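DUF2666 domain-containing protein (Pyrococcus furiosus, PDB 3V68) is a DUF2666-family protein of unknown cellular role that probably binds double-stranded DNA. Local coordinates at residues K91-K94 / K95-V98; A164-L167 / A168-E172; V237-S241 / K242-K246. All blocks are in the same frame, centred on the assembly; numbering follows the deposited sequence.

Contact 1: residues K91-K94 / K95-V98; sequences KKLK and KLLV
The carbonyls of K91, L93 and K94 each accept an N-H from four residues on, K95, L97 and V98, in the alpha-helical pattern, while the matching bond from L96 N to K92 O is weak at 3.4 Å. K95 N lies 3.2 Å from K91 O, and V98 N comes to 2.8 Å from K94 O, the shortest of the four, with an N-H...O angle of 162°. Among the side chains, L93 and L96 touch by single methyls, CD2 of L93 lying 4.2 Å from CD1 of L96 as the two branches cross obliquely. L96 has CG turned to the side of its own backbone N (chi1 -66°), which lays that carbon against the carbonyl of K92, 3.6 Å from its O. These are the first two turns of the amphipathic helix 91-110, and L93 N is also held by the carboxylate of D90, just ahead of it. L93, L96 and L97 form the apolar stripe: L93 and L97 rest on Y247 and L96 on K246, all on helix 241-248. K91, K92 and K95, by contrast, have exposed side chains, and their charges give the outer surface of these turns a basic character. V98 and L97 both touch V86, while V98 CG2 lies 3.3 Å from the carbonyl O of K94. The same methyl meets the aliphatic part of K94: K94 CG lies 4.2 Å from V98 CG2, before the extended lysine chain carries its ammonium group off from the turn.

Contact 2: residues A164-L167 / A168-E172; sequences ARLL and ASINE
L167, A168 and I170 carry most of this contact within the helix. The CB of A168 nestles between two oxygens of the preceding turn, 3.4 Å from A164 O and 3.5 Å from R165 O, and A168 also lies against S241 of helix 241-248. I170 reaches back along the helix: with CG1 beside its own backbone N (chi1 -71°), that carbon sits 3.3 Å from L166 O, and CD1 continues over the same turn to meet CG of L166 at 4.1 Å. Leucine and isoleucine together face strand 136-143, both touching I137, and I170 adds F139. L167 meets the following residue through CB, 3.2 Å from A168 N; beyond that its side chain touches V40 of helix 26-43, and I44, Y47 and I137, while its carbonyl O takes the N-H of N171 at 3.0 Å. Its neighbour L166 likewise accepts from I170 N, 2.9 Å from L166 O. This stretch of helix 160-181 is thus a central element of the fold, packed against the antiparallel sheet, helix 26-43 and helix 241-248.

Polar groups occupy other sides of the helix. R165 turns back to D162 in a salt bridge through NE, S169 OG is hydrogen-bonded to K150, and E172 OE1 to S241 OG. The chemistry is that of a largely buried stretch of helix whose carbonyls are already engaged by N-H groups four residues on, so that A168 CB and the I170 chain can cover them with carbon while R165, S169 and E172 are paired, the last two with residues of adjoining elements.

Contact 3: residues V237-S241 / K242-K246; sequences VDVPS and KNLEK
The amide of N243 offers one face to the pyrrolidine ring of P240, whose CG sits almost squarely above the amide carbon, 3.7 Å from N243 CG, with P240 CB 3.6 Å from N243 OD1. At the nitrogen end of the amide, ND2 gives hydrogen bonds to the carboxylate of E99 and to the carbonyl of L96, both on helix 91-110, which fixes the rotation of the group; N243 also touches V100 there. The setting is a loop-to-helix junction: a loop segment, extended at V239 and P240, leads through S241 into helix 241-248. N243 has its CG beside its own backbone N (chi1 -69°), and this bends the amide back over the proline. Replacing N243 by an alanine removes the amide and would probably leave the E99 carboxylate and the L96 carbonyl without this donor and the P240 ring without its cover on that side.

N243 N donates to P240 O at 3.1 Å, but the donor stands well above the carbonyl plane and the N-H...O angle is only 137°. E245 N meets S241 O at 2.9 Å in a much straighter bond (162°), and L244 N adds a weak hydrogen bond to the same oxygen. S241 OG is hydrogen-bonded to E172 OE1. Beside the proline, V239 and L244 cross at about a right angle, V239 CG1 lying 4.2 Å from L244 CD1.

In the fold
From the N terminus the three contacts come in series, none nested in or crossing another. Contact 1 opens helix 91-110, contact 2 lies within helix 160-181, and contact 3 turns the loop after helix 219-231 into helix 241-248. Each spans one to two turns or a loop-to-helix junction and closes no long loop; the long-range ties are made between them. Contact 3 joins the others: L97 CD2 approaches L244 CD2 on the side of contact 1, and the carboxylate of E172 lies near V239 and P240 on the side of contact 2. Contacts 1 and 2, about 9 Å apart at their nearest atoms, do not touch; residues 237-246, loop and helix together, lie against both.

Contact 1: residues K91-K94 / K95-V98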
loop_
_atom_site.group_PDB
_atom_site.type_symbol
_atom_site.label_atom_id
_atom_site.label_comp_id
_atom_site.label_asym_id
_atom_site.label_seq_id
_atom_site.Cartn_x
_atom_site.Cartn_y
_atom_site.Cartn_z
ATOM N N LYS A 91 10.191 -18.587 -13.526
ATOM C CA LYS A 91 8.756 -18.413 -13.772
ATOM C C LYS A 91 7.973 -18.107 -12.496
ATOM O O LYS A 91 7.122 -17.212 -12.480
ATOM C CB LYS A 91 8.180 -19.652 -14.474
ATOM C CG LYS A 91 6.687 -19.575 -14.782
ATOM C CD LYS A 91 6.211 -20.781 -15.579
ATOM C CE LYS A 91 4.696 -20.765 -15.742
ATOM N NZ LYS A 91 4.220 -21.791 -16.709
ATOM N N LYS A 92 8.279 -18.854 -11.436
ATOM C CA LYS A 92 7.602 -18.729 -10.152
ATOM C C LYS A 92 7.907 -17.385 -9.486
ATOM O O LYS A 92 6.993 -16.681 -9.041
ATOM C CB LYS A 92 8.010 -19.891 -9.241
ATOM C CG LYS A 92 6.946 -20.319 -8.248
ATOM C CD LYS A 92 7.041 -21.813 -7.929
ATOM C CE LYS A 92 6.239 -22.672 -8.914
ATOM N NZ LYS A 92 6.977 -23.007 -10.173
ATOM N N LEU A 93 9.189 -17.027 -9.436
ATOM C CA LEU A 93 9.611 -15.767 -8.821
ATOM C C LEU A 93 9.140 -14.552 -9.625
ATOM O O LEU A 93 8.771 -13.524 -9.049
ATOM C CB LEU A 93 11.132 -15.733 -8.615
ATOM C CG LEU A 93 11.781 -16.737 -7.651
ATOM C CD1 LEU A 93 13.289 -16.559 -7.653
ATOM C CD2 LEU A 93 11.237 -16.621 -6.227
ATOM N N LYS A 94 9.147 -14.674 -10.953
ATOM C CA LYS A 94 8.670 -13.595 -11.826
ATOM C C LYS A 94 7.203 -13.253 -11.550
ATOM O O LYS A 94 6.834 -12.075 -11.485
ATOM C CB LYS A 94 8.878 -13.954 -13.301
ATOM C CG LYS A 94 8.561 -12.816 -14.256
ATOM C CD LYS A 94 8.848 -13.195 -15.697
ATOM C CE LYS A 94 8.577 -12.025 -16.628
ATOM N NZ LYS A 94 9.015 -12.310 -18.024
ATOM N N LYS A 95 6.378 -14.284 -11.370
ATOM C CA LYS A 95 4.962 -14.104 -11.059
ATOM C C LYS A 95 4.779 -13.280 -9.782
ATOM O O LYS A 95 3.931 -12.384 -9.735
ATOM C CB LYS A 95 4.252 -15.462 -10.938
ATOM C CG LYS A 95 2.728 -15.369 -10.855
ATOM C CD LYS A 95 2.057 -16.740 -10.790
ATOM C CE LYS A 95 0.537 -16.590 -10.686
ATOM N NZ LYS A 95 -0.175 -17.889 -10.475
ATOM N N LEU A 96 5.584 -13.581 -8.762
ATOM C CA LEU A 96 5.540 -12.852 -7.491
ATOM C C LEU A 96 5.853 -11.371 -7.678
ATOM O O LEU A 96 5.164 -10.506 -7.119
ATOM C CB LEU A 96 6.507 -13.470 -6.482
ATOM C CG LEU A 96 6.212 -14.887 -5.983
ATOM C CD1 LEU A 96 7.387 -15.380 -5.169
ATOM C CD2 LEU A 96 4.920 -14.938 -5.169
ATOM N N LEU A 97 6.877 -11.088 -8.481
ATOM C CA LEU A 97 7.316 -9.713 -8.722
ATOM C C LEU A 97 6.365 -8.937 -9.630
ATOM O O LEU A 97 6.163 -7.736 -9.432
ATOM C CB LEU A 97 8.746 -9.681 -9.271
ATOM C CG LEU A 97 9.843 -10.157 -8.313
ATOM C CD1 LEU A 97 11.140 -10.412 -9.073
ATOM C CD2 LEU A 97 10.067 -9.158 -7.179
ATOM N N VAL A 98 5.777 -9.619 -10.612
ATOM C CA VAL A 98 4.752 -9.014 -11.470
ATOM C C VAL A 98 3.559 -8.515 -10.648
ATOM O O VAL A 98 3.056 -7.418 -10.883
ATOM C CB VAL A 98 4.298 -9.969 -12.614
ATOM C CG1 VAL A 98 3.014 -9.481 -13.274
ATOM C CG2 VAL A 98 5.397 -10.098 -13.661
#

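Contact 2: residues A164-L167 / A168-E172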
loop_
_atom_site.group_PDB
_atom_site.type_symbol
_atom_site.label_atom_id
_atom_site.label_comp_id
_atom_site.label_asym_id
_atom_site.label_seq_id
_atom_site.Cartn_x
_atom_site.Cartn_y
_atom_site.Cartn_z
ATOM N N ALA A 164 12.073 -2.550 0.786
ATOM C CA ALA A 164 10.750 -2.596 0.163
ATOM C C ALA A 164 9.807 -3.529 0.918
ATOM O O ALA A 164 8.647 -3.186 1.145
ATOM C CB ALA A 164 10.855 -3.022 -1.292
ATOM N N ARG A 165 10.310 -4.706 1.292
ATOM C CA ARG A 165 9.512 -5.696 2.019
ATOM C C ARG A 165 9.036 -5.154 3.363
ATOM O O ARG A 165 7.859 -5.294 3.710
ATOM C CB ARG A 165 10.298 -6.994 2.236
ATOM C CG ARG A 165 9.441 -8.139 2.759
ATOM C CD ARG A 165 10.264 -9.240 3.418
ATOM N NE ARG A 165 11.250 -8.723 4.364
ATOM C CZ ARG A 165 10.987 -8.315 5.606
ATOM N NH1 ARG A 165 9.750 -8.345 6.094
ATOM N NH2 ARG A 165 11.975 -7.864 6.365
ATOM N N LEU A 166 9.956 -4.549 4.113
ATOM C CA LEU A 166 9.642 -3.995 5.427
ATOM C C LEU A 166 8.623 -2.869 5.310
ATOM O O LEU A 166 7.672 -2.802 6.092
ATOM C CB LEU A 166 10.900 -3.504 6.149
ATOM C CG LEU A 166 10.680 -3.127 7.621
ATOM C CD1 LEU A 166 10.293 -4.346 8.456
ATOM C CD2 LEU A 166 11.915 -2.445 8.192
ATOM N N LEU A 167 8.825 -1.992 4.331
ATOM C CA LEU A 167 7.880 -0.905 4.084
ATOM C C LEU A 167 6.489 -1.439 3.731
ATOM O O LEU A 167 5.482 -0.932 4.226
ATOM C CB LEU A 167 8.396 0.025 2.985
ATOM C CG LEU A 167 9.631 0.870 3.312
ATOM C CD1 LEU A 167 10.128 1.540 2.047
ATOM C CD2 LEU A 167 9.326 1.908 4.387
ATOM N N ALA A 168 6.439 -2.476 2.896
ATOM C CA ALA A 168 5.175 -3.120 2.541
ATOM C C ALA A 168 4.497 -3.754 3.758
ATOM O O ALA A 168 3.273 -3.669 3.906
ATOM C CB ALA A 168 5.391 -4.157 1.434
ATOM N N SER A 169 5.302 -4.381 4.616
ATOM C CA SER A 169 4.815 -4.990 5.854
ATOM C C SER A 169 4.245 -3.944 6.810
ATOM O O SER A 169 3.205 -4.164 7.428
ATOM C CB SER A 169 5.931 -5.780 6.541
ATOM O OG SER A 169 5.413 -6.552 7.613
ATOM N N ILE A 170 4.924 -2.802 6.917
ATOM C CA ILE A 170 4.440 -1.696 7.742
ATOM C C ILE A 170 3.119 -1.166 7.189
ATOM O O ILE A 170 2.181 -0.907 7.945
ATOM C CB ILE A 170 5.490 -0.571 7.856
ATOM C CG1 ILE A 170 6.656 -1.044 8.727
ATOM C CG2 ILE A 170 4.869 0.710 8.437
ATOM C CD1 ILE A 170 7.911 -0.205 8.607
ATOM N N ASN A 171 3.032 -1.041 5.866
ATOM C CA ASN A 171 1.795 -0.609 5.238
ATOM C C ASN A 171 0.649 -1.561 5.574
ATOM O O ASN A 171 -0.459 -1.122 5.875
ATOM C CB ASN A 171 1.970 -0.507 3.721
ATOM C CG ASN A 171 0.728 0.009 3.028
ATOM O OD1 ASN A 171 0.160 -0.659 2.151
ATOM N ND2 ASN A 171 0.297 1.199 3.409
ATOM N N GLU A 172 0.931 -2.860 5.535
ATOM C CA GLU A 172 -0.076 -3.868 5.859
ATOM C C GLU A 172 -0.580 -3.727 7.287
ATOM O O GLU A 172 -1.774 -3.834 7.531
ATOM C CB GLU A 172 0.462 -5.273 5.588
ATOM C CG GLU A 172 0.497 -5.588 4.104
ATOM C CD GLU A 172 1.408 -6.742 3.754
ATOM O OE1 GLU A 172 2.225 -7.151 4.611
ATOM O OE2 GLU A 172 1.301 -7.229 2.606
#

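Contact 3: residues V237-S241 / K242-K246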
loop_
_atom_site.group_PDB
_atom_site.type_symbol
_atom_site.label_atom_id
_atom_site.label_comp_id
_atom_site.label_asym_id
_atom_site.label_seq_id
_atom_site.Cartn_x
_atom_site.Cartn_y
_atom_site.Cartn_z
ATOM N N VAL A 237 -3.966 -2.278 -4.221
ATOM C CA VAL A 237 -3.283 -0.987 -4.100
ATOM C C VAL A 237 -2.284 -0.978 -2.943
ATOM O O VAL A 237 -1.574 0.013 -2.724
ATOM C CB VAL A 237 -4.266 0.204 -3.969
ATOM C CG1 VAL A 237 -5.009 0.446 -5.283
ATOM C CG2 VAL A 237 -5.241 0.007 -2.798
ATOM N N ASP A 238 -2.241 -2.083 -2.201
ATOM C CA ASP A 238 -1.251 -2.292 -1.145
ATOM C C ASP A 238 -0.313 -3.413 -1.597
ATOM O O ASP A 238 -0.770 -4.517 -1.901
ATOM C CB ASP A 238 -1.937 -2.633 0.193
ATOM C CG ASP A 238 -2.920 -1.552 0.651
ATOM O OD1 ASP A 238 -2.556 -0.355 0.608
ATOM O OD2 ASP A 238 -4.060 -1.897 1.060
ATOM N N VAL A 239 0.986 -3.119 -1.668
ATOM C CA VAL A 239 2.000 -4.102 -2.089
ATOM C C VAL A 239 2.009 -5.314 -1.144
ATOM O O VAL A 239 2.136 -5.147 0.067
ATOM C CB VAL A 239 3.421 -3.473 -2.155
ATOM C CG1 VAL A 239 4.490 -4.547 -2.354
ATOM C CG2 VAL A 239 3.493 -2.419 -3.261
ATOM N N PRO A 240 1.849 -6.537 -1.695
ATOM C CA PRO A 240 1.872 -7.722 -0.837
ATOM C C PRO A 240 3.291 -8.059 -0.370
ATOM O O PRO A 240 4.127 -8.513 -1.166
ATOM C CB PRO A 240 1.288 -8.817 -1.739
ATOM C CG PRO A 240 1.614 -8.381 -3.120
ATOM C CD PRO A 240 1.575 -6.877 -3.105
ATOM N N SER A 241 3.563 -7.825 0.914
ATOM C CA SER A 241 4.905 -8.028 1.457
ATOM C C SER A 241 5.338 -9.487 1.328
ATOM O O SER A 241 6.518 -9.763 1.133
ATOM C CB SER A 241 4.988 -7.587 2.922
ATOM O OG SER A 241 4.280 -8.483 3.761
ATOM N N LYS A 242 4.378 -10.404 1.428
ATOM C CA LYS A 242 4.681 -11.835 1.349
ATOM C C LYS A 242 5.344 -12.215 0.022
ATOM O O LYS A 242 6.184 -13.110 -0.011
ATOM C CB LYS A 242 3.451 -12.705 1.653
ATOM C CG LYS A 242 2.319 -12.693 0.628
ATOM C CD LYS A 242 1.229 -13.671 1.046
ATOM C CE LYS A 242 0.221 -13.928 -0.061
ATOM N NZ LYS A 242 -0.728 -15.016 0.317
ATOM N N ASN A 243 4.980 -11.528 -1.060
ATOM C CA ASN A 243 5.612 -11.780 -2.359
ATOM C C ASN A 243 7.108 -11.487 -2.319
ATOM O O ASN A 243 7.916 -12.240 -2.860
ATOM C CB ASN A 243 4.947 -10.967 -3.473
ATOM C CG ASN A 243 3.539 -11.433 -3.784
ATOM O OD1 ASN A 243 2.791 -11.838 -2.892
ATOM N ND2 ASN A 243 3.158 -11.356 -5.058
ATOM N N LEU A 244 7.469 -10.397 -1.649
ATOM C CA LEU A 244 8.859 -9.987 -1.539
ATOM C C LEU A 244 9.612 -10.882 -0.556
ATOM O O LEU A 244 10.781 -11.198 -0.771
ATOM C CB LEU A 244 8.957 -8.505 -1.151
ATOM C CG LEU A 244 8.359 -7.509 -2.155
ATOM C CD1 LEU A 244 8.301 -6.097 -1.563
ATOM C CD2 LEU A 244 9.124 -7.519 -3.483
ATOM N N GLU A 245 8.915 -11.299 0.503
ATOM C CA GLU A 245 9.426 -12.257 1.482
ATOM C C GLU A 245 9.800 -13.568 0.794
ATOM O O GLU A 245 10.905 -14.081 0.985
ATOM C CB GLU A 245 8.363 -12.503 2.562
ATOM C CG GLU A 245 8.830 -13.276 3.797
ATOM C CD GLU A 245 7.710 -13.473 4.815
ATOM O OE1 GLU A 245 6.775 -12.637 4.862
ATOM O OE2 GLU A 245 7.768 -14.465 5.573
ATOM N N LYS A 246 8.881 -14.084 -0.023
ATOM C CA LYS A 246 9.093 -15.346 -0.740
ATOM C C LYS A 246 10.222 -15.249 -1.768
ATOM O O LYS A 246 10.981 -16.206 -1.944
ATOM C CB LYS A 246 7.791 -15.837 -1.390
ATOM C CG LYS A 246 7.873 -17.220 -2.060
ATOM C CD LYS A 246 8.173 -18.338 -1.067
ATOM C CE LYS A 246 8.519 -19.631 -1.791
ATOM N NZ LYS A 246 8.837 -20.738 -0.845
#